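Local coordinates for acyl-CoA dehydrogenase (Mycobacterium thermoresistibile, PDB 3PFD), which probably catalyses the FAD-dependent oxidation of saturated acyl-CoA thioesters to their 2,3-dehydroacyl-CoA products, with transfer of the electrons to an acceptor, at residues E37-A42 with A91-S96; V103-T108 with D253-T258; S116-K121 with P233-I238; Y179-V184 with F197-D202; D79-C84 with M311-A316. One frame throughout, in Å; residues are numbered along the deposited sequence.

How the contacts relate
The five contacts show how one chain changes its chemistry from interior to surface. Contacts 1 and 2 both use helix 95-114: the turn leading into it packs against helix 24-47 through small apolar groups and a water, while its middle meets the turn before helix 256-280 through a buried lysine. Contact 5, about 11 Å from contact 2 between centres and touching it, joins two helices by methyls, a ring, a cysteine sulfur and one hydroxyl. Contacts 3 and 4 meet in the sheet where strands 237-238 and 194-200 are neighbours. Contact 4 is a buried, backbone-bonded strand pair; contact 3, farthest of the five from the chain centre, is partly exposed and relies on waters.

Contact 1: residues E37-A42 with A91-S96; sequences EIAPYA and ARVDCS
Val93 and Asp94 both point toward helix 24-47, in the helical N-terminal domain of the acyl-CoA dehydrogenase fold, at the turn that leads into helix 95-114. The two side chains meet different parts of the helix surface. Val93 lies against Ala39, its CB 3.8 Å from Ala39 CB, while one of its methyls turns to the neighbouring residue: Val93 CG2 stands 3.9 Å from Ile38 CG2. Ile38 crosses both Val93 and Asp94 at about a right angle. The same methyl touches both partners, Ile38 CG2 being also 3.8 Å from Asp94 CB. Ala42, one turn further on, has its CB 3.2 Å from Val93 O, a close approach of the methyl to the carbonyl oxygen.

Asp94 occupies the N-cap position of helix 95-114, and its carboxylate has two roles. With CG anti to the backbone N (chi1 180°), the group extends along Ala42, where OD2 comes within 3.4 Å of Ala42 CA, whereas OD1 caps the backbone N of Ala97. Helix 24-47 is kinked near Pro40, which has no N-H to give to the preceding turn. Ile38 O accepts from Tyr41 N and from a water. That water joins the two segments, donating to Ile38 O at 3.0 Å and to Asp94 OD2 at 2.6 Å.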
# COMPACT_ATOMS: atom_id res chain seq x y z
N GLU C 37 -1.13 26.59 25.95
CA GLU C 37 -0.25 27.71 25.58
C GLU C 37 0.23 27.72 24.13
O GLU C 37 0.69 28.76 23.63
CB GLU C 37 0.98 27.76 26.50
CG GLU C 37 0.68 27.81 28.00
CD GLU C 37 0.05 29.13 28.47
OE1 GLU C 37 0.11 30.16 27.74
OE2 GLU C 37 -0.51 29.13 29.60
N ILE C 38 0.13 26.59 23.43
CA ILE C 38 0.66 26.51 22.07
C ILE C 38 -0.44 26.35 21.00
O ILE C 38 -0.43 27.05 19.99
CB ILE C 38 1.69 25.34 21.95
CG1 ILE C 38 2.87 25.56 22.92
CG2 ILE C 38 2.19 25.17 20.50
CD1 ILE C 38 3.84 24.36 22.95
N ALA C 39 -1.36 25.40 21.22
CA ALA C 39 -2.46 25.13 20.29
C ALA C 39 -3.29 26.34 19.84
O ALA C 39 -3.67 26.38 18.66
CB ALA C 39 -3.42 24.00 20.84
N PRO C 40 -3.60 27.31 20.74
CA PRO C 40 -4.43 28.43 20.24
C PRO C 40 -3.79 29.28 19.13
O PRO C 40 -4.51 29.92 18.36
CB PRO C 40 -4.71 29.28 21.51
CG PRO C 40 -4.59 28.28 22.67
CD PRO C 40 -3.46 27.34 22.22
N TYR C 41 -2.46 29.26 19.02
CA TYR C 41 -1.74 30.08 18.03
C TYR C 41 -1.29 29.33 16.77
O TYR C 41 -0.90 29.95 15.78
CB TYR C 41 -0.55 30.79 18.70
CG TYR C 41 -0.97 31.45 19.99
CD1 TYR C 41 -1.59 32.69 19.98
CD2 TYR C 41 -0.80 30.80 21.22
CE1 TYR C 41 -2.02 33.31 21.16
CE2 TYR C 41 -1.22 31.40 22.42
CZ TYR C 41 -1.83 32.65 22.38
OH TYR C 41 -2.25 33.26 23.56
N ALA C 42 -1.38 28.01 16.80
CA ALA C 42 -0.92 27.15 15.71
C ALA C 42 -1.49 27.51 14.33
O ALA C 42 -0.74 27.55 13.36
CB ALA C 42 -1.17 25.68 16.05
N ALA C 91 4.38 18.58 18.72
CA ALA C 91 4.06 18.42 17.29
C ALA C 91 2.59 18.06 17.04
O ALA C 91 2.01 18.39 15.97
CB ALA C 91 4.96 17.37 16.66
N ARG C 92 2.01 17.38 18.02
CA ARG C 92 0.59 17.05 18.06
C ARG C 92 -0.28 18.28 17.88
O ARG C 92 -1.41 18.15 17.36
CB ARG C 92 0.25 16.37 19.41
CG ARG C 92 -1.12 15.73 19.52
CD ARG C 92 -1.24 14.87 20.79
NE ARG C 92 -2.64 14.61 21.08
CZ ARG C 92 -3.45 15.44 21.76
NH1 ARG C 92 -2.98 16.56 22.32
NH2 ARG C 92 -4.74 15.11 21.92
N VAL C 93 0.18 19.44 18.34
CA VAL C 93 -0.63 20.67 18.19
C VAL C 93 -0.02 21.72 17.24
O VAL C 93 -0.76 22.55 16.66
CB VAL C 93 -1.04 21.32 19.55
CG1 VAL C 93 -1.85 20.33 20.45
CG2 VAL C 93 0.17 21.89 20.30
N ASP C 94 1.30 21.67 17.07
CA ASP C 94 1.94 22.65 16.21
C ASP C 94 3.34 22.20 15.84
O ASP C 94 4.25 22.22 16.67
CB ASP C 94 1.99 24.00 16.92
CG ASP C 94 2.64 25.07 16.11
OD1 ASP C 94 3.54 24.77 15.29
OD2 ASP C 94 2.28 26.24 16.35
N CYS C 95 3.50 21.80 14.59
CA CYS C 95 4.76 21.20 14.16
C CYS C 95 5.85 22.25 14.09
O CYS C 95 6.98 21.99 14.51
CB CYS C 95 4.58 20.46 12.84
SG CYS C 95 5.98 19.45 12.31
N SER C 96 5.54 23.47 13.63
CA SER C 96 6.58 24.52 13.66
C SER C 96 7.14 24.72 15.06
O SER C 96 8.35 24.85 15.24
CB SER C 96 6.09 25.84 13.07
OG SER C 96 5.69 25.68 11.72
O HOH W 1 1.83 27.94 18.29

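Contact 2: residues V103-T108 with D253-T258; sequences VNKLGT and DHTRPT
The carbonyl oxygen of Thr255, a residue whose side chain packs on Leu106, takes two bonds from Thr258: OG1 reaches Thr255 O at 2.6 Å, in the carbonyl plane on a lone pair, and Thr258 N reaches the same Thr255 O at 2.8 Å. This double grip fixes the first turn of helix 256-280. It also sets Thr258 CG2 facing helix 95-114, where it lies 4.1 Å from Lys105 CD.

Lys105 reaches across to the other segment fully extended, with CG anti to the backbone N (chi1 -154°), and its NZ donates to His254 O at 3.1 Å. The approach is nearly along the C=O axis, with a C=O...N angle of 167°. Beside it Leu106 CD1 meets Thr255 OG1 at 3.5 Å, the two side chains crossing at about a right angle. That hydroxyl sits at the N-cap position yet makes no capping bond; it is hydrogen-bonded to Glu377 OE1 instead. The side chain of Leu106 is about 5 Å from the bound reduced flavin cofactor, so this junction of the N- and C-terminal domains is close to the flavin site.

His254 O follows directly on helix 244-253, whose C-terminal end carries the negative pole of the helix dipole. An oxygen there could help to stabilise the buried Lys105 ammonium.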
# COMPACT_ATOMS: atom_id res chain seq x y z
N VAL C 103 15.09 21.20 17.05
CA VAL C 103 16.31 21.85 16.50
C VAL C 103 17.27 22.33 17.58
O VAL C 103 18.49 22.35 17.35
CB VAL C 103 16.00 22.85 15.35
CG1 VAL C 103 17.28 23.53 14.81
CG2 VAL C 103 15.30 22.09 14.23
N ASN C 104 16.74 22.67 18.76
CA ASN C 104 17.63 22.89 19.89
C ASN C 104 18.55 21.67 20.09
O ASN C 104 19.75 21.81 20.35
CB ASN C 104 16.88 23.28 21.18
CG ASN C 104 16.49 24.77 21.20
OD1 ASN C 104 16.95 25.56 20.37
ND2 ASN C 104 15.63 25.15 22.14
N LYS C 105 17.99 20.47 19.90
CA LYS C 105 18.75 19.25 20.00
C LYS C 105 19.67 19.06 18.78
O LYS C 105 20.86 18.84 18.94
CB LYS C 105 17.84 18.02 20.23
CG LYS C 105 18.59 16.91 20.95
CD LYS C 105 18.07 15.51 20.74
CE LYS C 105 19.15 14.55 21.27
NZ LYS C 105 18.62 13.23 21.56
N LEU C 106 19.13 19.16 17.57
CA LEU C 106 19.93 19.09 16.33
C LEU C 106 21.16 20.02 16.36
O LEU C 106 22.26 19.57 16.02
CB LEU C 106 19.07 19.41 15.10
CG LEU C 106 19.65 19.07 13.71
CD1 LEU C 106 19.97 17.57 13.60
CD2 LEU C 106 18.73 19.51 12.56
N GLY C 107 20.98 21.28 16.76
CA GLY C 107 22.06 22.30 16.76
C GLY C 107 23.06 22.21 17.91
O GLY C 107 24.01 23.02 17.99
N THR C 108 22.85 21.25 18.82
CA THR C 108 23.77 21.10 19.96
C THR C 108 24.38 19.72 20.11
O THR C 108 25.34 19.55 20.87
CB THR C 108 23.17 21.54 21.33
OG1 THR C 108 21.94 20.84 21.58
CG2 THR C 108 22.98 23.02 21.37
N ASP C 253 22.32 10.00 14.06
CA ASP C 253 22.04 8.79 14.84
C ASP C 253 21.26 9.11 16.11
O ASP C 253 20.32 8.38 16.49
CB ASP C 253 23.33 8.09 15.28
CG ASP C 253 23.92 7.18 14.20
OD1 ASP C 253 23.19 6.83 13.24
OD2 ASP C 253 25.12 6.82 14.35
N HIS C 254 21.66 10.20 16.76
CA HIS C 254 21.03 10.62 18.00
C HIS C 254 19.86 11.61 17.81
O HIS C 254 19.32 12.10 18.81
CB HIS C 254 22.08 11.22 18.94
CG HIS C 254 23.11 10.23 19.38
ND1 HIS C 254 23.01 9.53 20.56
CD2 HIS C 254 24.23 9.79 18.77
CE1 HIS C 254 24.05 8.73 20.68
NE2 HIS C 254 24.81 8.86 19.61
N THR C 255 19.51 11.95 16.57
CA THR C 255 18.42 12.92 16.38
C THR C 255 17.31 12.43 15.46
O THR C 255 16.16 12.87 15.58
CB THR C 255 18.92 14.32 15.90
OG1 THR C 255 19.49 14.20 14.60
CG2 THR C 255 19.95 14.93 16.89
N ARG C 256 17.63 11.51 14.56
CA ARG C 256 16.61 10.94 13.68
C ARG C 256 15.34 10.47 14.39
O ARG C 256 14.25 10.73 13.90
CB ARG C 256 17.20 9.82 12.81
CG ARG C 256 17.70 10.36 11.50
CD ARG C 256 18.61 9.40 10.76
NE ARG C 256 19.08 10.03 9.53
CZ ARG C 256 20.23 9.75 8.93
NH1 ARG C 256 21.06 8.83 9.47
NH2 ARG C 256 20.56 10.39 7.81
N PRO C 257 15.47 9.82 15.57
CA PRO C 257 14.25 9.39 16.27
C PRO C 257 13.35 10.55 16.69
O PRO C 257 12.14 10.36 16.82
CB PRO C 257 14.78 8.62 17.49
CG PRO C 257 16.19 8.18 17.09
CD PRO C 257 16.70 9.33 16.23
N THR C 258 13.94 11.74 16.93
CA THR C 258 13.15 12.91 17.36
C THR C 258 12.25 13.41 16.22
O THR C 258 11.15 13.86 16.45
CB THR C 258 14.02 14.05 17.94
OG1 THR C 258 14.77 14.68 16.90
CG2 THR C 258 14.98 13.52 19.03

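Contact 3: residues S116-K121 with P233-I238; sequences SEELKK and PGDRII
The carboxylates of Glu118 and Asp235 meet with their planes 71° apart, Asp235 OD2 approaching both oxygens of Glu118 almost evenly, at 2.8 Å from OE2 and 3.0 Å from OE1. Another flat group, the Arg236 guanidinium, has Pro233 CD over one face, offset toward the rim, and is held by a salt bridge to Asp203. Glu118 gets to Asp235 by a bend at chi2 (-95°).

Leu119 buries the most area here. Its CD2 methyl lies against three successive carbonyl oxygens, 3.3 Å from Asp235 O and 3.4 Å from Arg236 O, with Ile237 O similarly near, and Ile238 CG1 is 4.1 Å from Leu119 CD2. Beyond the segments, Leu111 of helix 95-114 and Met198 of strand 194-200 add apolar contacts to the same leucine.

Ser116, N-cap of helix 117-129, adds the polar part. Its OG accepts from Leu119 N at 3.2 Å, and two waters carry the segment across: one accepts from Ser116 N and donates to Ile237 O, the other joins Ser116 OG to Asp235 O.

Two acidic groups this close would repel if both were charged. Gln122 NE2 also gives Asp235 OD2 a weak hydrogen bond, which may lessen the repulsion, and the short approach suggests that one of the two carboxyl groups may be protonated.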
# COMPACT_ATOMS: atom_id res chain seq x y z
N SER C 116 34.76 20.13 23.31
CA SER C 116 35.58 20.25 24.51
C SER C 116 34.75 20.89 25.61
O SER C 116 33.81 21.63 25.34
CB SER C 116 36.80 21.13 24.25
OG SER C 116 36.40 22.46 23.98
N GLU C 117 35.13 20.63 26.86
CA GLU C 117 34.51 21.28 28.01
C GLU C 117 34.52 22.79 27.83
O GLU C 117 33.51 23.47 28.04
CB GLU C 117 35.23 20.90 29.29
CG GLU C 117 35.59 19.43 29.38
CD GLU C 117 34.36 18.53 29.33
OE1 GLU C 117 33.38 18.85 30.03
OE2 GLU C 117 34.40 17.50 28.60
N GLU C 118 35.67 23.30 27.40
CA GLU C 118 35.87 24.74 27.19
C GLU C 118 34.82 25.36 26.24
O GLU C 118 34.37 26.49 26.45
CB GLU C 118 37.29 24.97 26.68
CG GLU C 118 37.79 26.38 26.81
CD GLU C 118 37.61 27.22 25.54
OE1 GLU C 118 36.85 26.81 24.62
OE2 GLU C 118 38.23 28.30 25.47
N LEU C 119 34.44 24.64 25.19
CA LEU C 119 33.48 25.18 24.23
C LEU C 119 32.06 24.93 24.71
O LEU C 119 31.21 25.80 24.61
CB LEU C 119 33.74 24.63 22.82
CG LEU C 119 32.85 25.07 21.63
CD1 LEU C 119 32.78 26.58 21.43
CD2 LEU C 119 33.36 24.42 20.38
N LYS C 120 31.83 23.74 25.26
CA LYS C 120 30.52 23.37 25.78
C LYS C 120 30.00 24.37 26.81
O LYS C 120 28.84 24.79 26.76
CB LYS C 120 30.54 21.96 26.35
CG LYS C 120 30.52 20.88 25.29
CD LYS C 120 30.27 19.51 25.89
CE LYS C 120 31.54 18.92 26.47
NZ LYS C 120 31.24 17.75 27.31
N LYS C 121 30.88 24.78 27.73
CA LYS C 121 30.54 25.72 28.78
C LYS C 121 30.07 27.08 28.21
O LYS C 121 29.22 27.72 28.79
CB LYS C 121 31.70 25.86 29.79
N PRO C 233 37.05 32.69 16.92
CA PRO C 233 38.16 32.15 17.70
C PRO C 233 38.44 30.67 17.42
O PRO C 233 37.53 29.92 17.02
CB PRO C 233 37.74 32.37 19.17
CG PRO C 233 36.39 33.00 19.14
CD PRO C 233 36.11 33.47 17.75
N GLY C 234 39.69 30.27 17.61
CA GLY C 234 40.12 28.92 17.30
C GLY C 234 39.43 27.88 18.14
O GLY C 234 39.22 26.77 17.69
N ASP C 235 39.04 28.24 19.37
CA ASP C 235 38.31 27.32 20.25
C ASP C 235 36.88 26.96 19.78
O ASP C 235 36.20 26.16 20.43
CB ASP C 235 38.30 27.81 21.71
CG ASP C 235 37.42 29.04 21.92
OD1 ASP C 235 37.06 29.74 20.94
OD2 ASP C 235 37.08 29.33 23.10
N ARG C 236 36.44 27.55 18.67
CA ARG C 236 35.08 27.31 18.15
C ARG C 236 34.93 25.98 17.45
O ARG C 236 33.80 25.54 17.23
CB ARG C 236 34.62 28.43 17.20
CG ARG C 236 34.48 29.82 17.84
CD ARG C 236 33.37 29.89 18.86
NE ARG C 236 33.12 31.29 19.23
CZ ARG C 236 32.43 32.15 18.49
NH1 ARG C 236 31.89 31.78 17.33
NH2 ARG C 236 32.27 33.40 18.92
N ILE C 237 36.04 25.37 17.07
CA ILE C 237 36.00 24.07 16.38
C ILE C 237 35.52 22.99 17.34
O ILE C 237 35.88 23.00 18.51
CB ILE C 237 37.37 23.72 15.68
CG1 ILE C 237 37.22 22.51 14.75
CG2 ILE C 237 38.52 23.53 16.70
CD1 ILE C 237 38.33 22.41 13.70
N ILE C 238 34.68 22.10 16.83
CA ILE C 238 34.18 20.97 17.60
C ILE C 238 35.04 19.76 17.24
O ILE C 238 35.06 19.31 16.08
CB ILE C 238 32.70 20.68 17.28
CG1 ILE C 238 31.87 21.97 17.41
CG2 ILE C 238 32.16 19.56 18.16
CD1 ILE C 238 30.56 21.93 16.65
O HOH W 2 35.81 20.95 20.82
O HOH W 3 37.37 24.10 21.91

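Contact 4: residues Y179-V184 with F197-D202; sequences YTVMAV and FMVHKD
Val181 and Val199 fit together diagonally, CG2 against CG2 at 3.7 Å, each methyl resting beside the other's branch. Their residues belong to different pairs: Tyr179 faces Val199 and Val181 faces Phe197, both hydrogen-bonded antiparallel pairs, and the valine methyls meet between these neighbouring pairs on one face of the sheet. On that same face the flanking rings are broader bumps. The Tyr179 ring has Val199 O at its edge, in plane, and the Phe197 ring has Val181 O at its edge; Ala183 CB comes obliquely to the phenyl, 4.4 Å from Phe197 CE2. Phe206 and Trp161 meet the Tyr179 and Phe197 rings edge-to-face, and strand 222-233 covers this side through Leu225, Phe227 and Ile232.

The reverse face carries the non-hydrogen-bonded pair Thr180 and Met198. Met198 folds back on itself, with chi2 -51° and chi3 -58°, and this curl sets SD 3.3 Å from Thr180 OG1 and CE 3.5 Å from that same OG1. The hydroxyl itself is hydrogen-bonded to Gly107 O on helix 95-114.

Four backbone bonds seal the strands, such as Val199 N to Tyr179 O at 2.8 Å, nearly straight at 175°. The result is a beta hairpin, 178-184 with 194-200, in a mixed sheet of the beta middle domain, which in acyl-CoA dehydrogenases lies between the helical N- and C-terminal domains.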
# COMPACT_ATOMS: atom_id res chain seq x y z
N TYR C 179 25.00 28.46 16.16
CA TYR C 179 24.86 27.70 14.93
C TYR C 179 26.02 26.74 14.85
O TYR C 179 27.17 27.15 14.92
CB TYR C 179 24.91 28.62 13.70
CG TYR C 179 23.71 29.56 13.50
CD1 TYR C 179 23.55 30.70 14.28
CD2 TYR C 179 22.77 29.32 12.49
CE1 TYR C 179 22.47 31.57 14.09
CE2 TYR C 179 21.67 30.20 12.29
CZ TYR C 179 21.54 31.32 13.09
OH TYR C 179 20.49 32.20 12.91
N THR C 180 25.70 25.45 14.67
CA THR C 180 26.72 24.45 14.36
C THR C 180 26.89 24.42 12.85
O THR C 180 26.00 23.97 12.12
CB THR C 180 26.29 23.07 14.91
OG1 THR C 180 26.10 23.17 16.32
CG2 THR C 180 27.30 21.97 14.60
N VAL C 181 28.02 24.94 12.37
CA VAL C 181 28.28 25.04 10.93
C VAL C 181 29.37 24.06 10.50
O VAL C 181 30.44 23.97 11.13
CB VAL C 181 28.69 26.49 10.54
CG1 VAL C 181 28.83 26.61 9.03
CG2 VAL C 181 27.70 27.52 11.07
N MET C 182 29.11 23.30 9.43
CA MET C 182 30.20 22.51 8.83
C MET C 182 30.77 23.21 7.64
O MET C 182 30.03 23.79 6.84
CB MET C 182 29.80 21.09 8.40
CG MET C 182 28.63 20.46 9.06
SD MET C 182 28.72 20.22 10.83
CE MET C 182 27.35 21.24 11.29
N ALA C 183 32.09 23.14 7.50
CA ALA C 183 32.79 23.75 6.40
C ALA C 183 34.04 22.93 6.10
O ALA C 183 34.54 22.20 6.95
CB ALA C 183 33.14 25.19 6.72
N VAL C 184 34.51 23.03 4.86
CA VAL C 184 35.70 22.34 4.39
C VAL C 184 36.95 22.99 4.98
O VAL C 184 37.14 24.21 4.88
CB VAL C 184 35.75 22.38 2.86
CG1 VAL C 184 36.97 21.63 2.32
CG2 VAL C 184 34.46 21.79 2.28
N PHE C 197 32.09 23.83 13.47
CA PHE C 197 32.35 25.01 14.29
C PHE C 197 31.09 25.59 14.91
O PHE C 197 29.99 25.53 14.32
CB PHE C 197 32.99 26.12 13.45
CG PHE C 197 34.18 25.69 12.64
CD1 PHE C 197 35.47 25.84 13.15
CD2 PHE C 197 34.01 25.13 11.37
CE1 PHE C 197 36.59 25.45 12.40
CE2 PHE C 197 35.12 24.71 10.61
CZ PHE C 197 36.41 24.86 11.12
N MET C 198 31.24 26.17 16.10
CA MET C 198 30.14 26.92 16.72
C MET C 198 30.27 28.38 16.33
O MET C 198 31.29 29.03 16.62
CB MET C 198 30.16 26.79 18.24
CG MET C 198 29.89 25.39 18.78
SD MET C 198 28.43 24.55 18.13
CE MET C 198 27.09 25.69 18.54
N VAL C 199 29.24 28.87 15.65
CA VAL C 199 29.18 30.25 15.20
C VAL C 199 28.05 30.96 15.96
O VAL C 199 26.97 30.40 16.15
CB VAL C 199 28.95 30.34 13.65
CG1 VAL C 199 28.76 31.80 13.21
CG2 VAL C 199 30.12 29.68 12.85
N HIS C 200 28.33 32.20 16.35
CA HIS C 200 27.41 33.03 17.12
C HIS C 200 26.79 34.10 16.22
O HIS C 200 27.45 34.60 15.30
CB HIS C 200 28.15 33.66 18.31
CG HIS C 200 27.26 34.36 19.29
ND1 HIS C 200 26.81 35.64 19.10
CD2 HIS C 200 26.76 33.95 20.48
CE1 HIS C 200 26.05 36.00 20.13
NE2 HIS C 200 26.01 34.99 20.99
N LYS C 201 25.52 34.43 16.48
CA LYS C 201 24.75 35.44 15.71
C LYS C 201 25.47 36.79 15.52
O LYS C 201 25.22 37.49 14.53
CB LYS C 201 23.37 35.66 16.35
CG LYS C 201 23.44 36.04 17.83
CD LYS C 201 22.08 36.36 18.42
CE LYS C 201 21.92 37.84 18.66
NZ LYS C 201 20.90 38.13 19.72
N ASP C 202 26.34 37.15 16.47
CA ASP C 202 27.05 38.43 16.47
C ASP C 202 28.47 38.35 15.91
O ASP C 202 29.16 39.36 15.84
CB ASP C 202 27.08 39.04 17.88
CG ASP C 202 25.69 39.33 18.43
OD1 ASP C 202 24.76 39.61 17.65
OD2 ASP C 202 25.52 39.29 19.66

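Contact 5: residues D79-C84 with M311-A316; sequences DSVATC and MVYSAA
Val81 and Tyr313 touch where two helices meet, 80-91 of the N-terminal domain and 292-321 of the C-terminal domain. The segments 80-84 and 311-316 run mostly antiparallel at 144°, their axes 8.9 Å apart at closest. Such helix-on-helix packing between end domains belongs to the acyl-CoA dehydrogenase fold.

Apolar contact comes from five side chains. Val81 CG1 lies over one face of the Tyr313 ring, 4.0 Å from CG, the side chains crossing at about a right angle. Cys84 SG rests against two methyls, 3.8 Å from Ala316 CB and 3.9 Å from Val312 CG1. Ala261 of helix 256-280 also touches Cys84 and Val312, while Met311 and Ser314 pack on Glu306 and Leu310 of a second subunit.

Polar groups are sparser. Inside 79-84, Asp79 is the N-cap that orders the start of helix 80-91, its OD1 receiving Ala82 N from above the carboxylate plane at 2.8 Å. Tyr313 OH is hydrogen-bonded to Glu88 and Arg27, which probably helps fix the ring's position.

One hydrogen bond crosses directly. Ser80 OG, held between the backbone N and the carbonyl carbon at chi1 61°, donates to Ala316 O at 2.7 Å. It comes from well above the carbonyl plane rather than onto a lone pair, with a C=O...O angle of 102°, and Ser80 OG also lies 3.7 Å from Ala316 CB.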
# COMPACT_ATOMS: atom_id res chain seq x y z
N ASP C 79 16.42 12.03 29.87
CA ASP C 79 16.77 10.91 29.01
C ASP C 79 16.12 11.13 27.62
O ASP C 79 15.21 11.95 27.47
CB ASP C 79 16.29 9.60 29.65
CG ASP C 79 14.77 9.49 29.66
OD1 ASP C 79 14.18 9.34 28.58
OD2 ASP C 79 14.16 9.58 30.75
N SER C 80 16.60 10.39 26.62
CA SER C 80 16.26 10.68 25.22
C SER C 80 14.83 10.32 24.85
O SER C 80 14.28 10.86 23.88
CB SER C 80 17.22 9.97 24.29
OG SER C 80 17.13 8.57 24.48
N VAL C 81 14.22 9.40 25.60
CA VAL C 81 12.80 9.08 25.42
C VAL C 81 11.95 10.27 25.91
O VAL C 81 10.97 10.66 25.25
CB VAL C 81 12.37 7.76 26.15
CG1 VAL C 81 10.89 7.52 26.03
CG2 VAL C 81 13.15 6.53 25.64
N ALA C 82 12.33 10.85 27.06
CA ALA C 82 11.64 12.03 27.59
C ALA C 82 11.68 13.18 26.55
O ALA C 82 10.66 13.80 26.23
CB ALA C 82 12.24 12.47 28.93
N THR C 83 12.87 13.41 26.00
CA THR C 83 13.04 14.38 24.93
C THR C 83 12.11 14.09 23.73
O THR C 83 11.47 15.03 23.26
CB THR C 83 14.49 14.49 24.51
OG1 THR C 83 15.25 14.98 25.62
CG2 THR C 83 14.65 15.46 23.36
N CYS C 84 12.01 12.82 23.30
CA CYS C 84 11.05 12.45 22.23
C CYS C 84 9.60 12.78 22.61
O CYS C 84 8.82 13.27 21.78
CB CYS C 84 11.16 10.96 21.82
SG CYS C 84 12.60 10.51 20.87
N MET C 311 8.66 2.15 18.12
CA MET C 311 9.94 2.05 17.43
C MET C 311 10.77 3.35 17.60
O MET C 311 11.99 3.29 17.73
CB MET C 311 9.77 1.67 15.97
CG MET C 311 11.13 1.39 15.32
SD MET C 311 11.09 0.23 13.96
CE MET C 311 10.36 1.22 12.67
N VAL C 312 10.12 4.50 17.58
CA VAL C 312 10.79 5.75 18.01
C VAL C 312 11.39 5.67 19.44
O VAL C 312 12.59 5.97 19.65
CB VAL C 312 9.84 6.99 17.86
CG1 VAL C 312 10.42 8.23 18.60
CG2 VAL C 312 9.60 7.28 16.38
N TYR C 313 10.60 5.24 20.43
CA TYR C 313 11.12 5.20 21.79
C TYR C 313 12.29 4.20 21.94
O TYR C 313 13.25 4.45 22.64
CB TYR C 313 10.03 4.94 22.85
CG TYR C 313 8.91 5.96 22.89
CD1 TYR C 313 9.05 7.23 22.30
CD2 TYR C 313 7.72 5.66 23.56
CE1 TYR C 313 8.00 8.15 22.32
CE2 TYR C 313 6.68 6.59 23.60
CZ TYR C 313 6.82 7.82 22.98
OH TYR C 313 5.78 8.74 23.02
N SER C 314 12.16 3.06 21.26
CA SER C 314 13.19 2.05 21.23
C SER C 314 14.51 2.57 20.63
O SER C 314 15.59 2.41 21.22
CB SER C 314 12.66 0.85 20.44
OG SER C 314 13.49 -0.26 20.68
N ALA C 315 14.42 3.19 19.47
CA ALA C 315 15.57 3.79 18.84
C ALA C 315 16.24 4.84 19.74
O ALA C 315 17.47 4.89 19.84
CB ALA C 315 15.16 4.41 17.51
N ALA C 316 15.42 5.66 20.39
CA ALA C 316 15.91 6.67 21.35
C ALA C 316 16.61 6.03 22.55
O ALA C 316 17.73 6.43 22.88
CB ALA C 316 14.78 7.59 21.82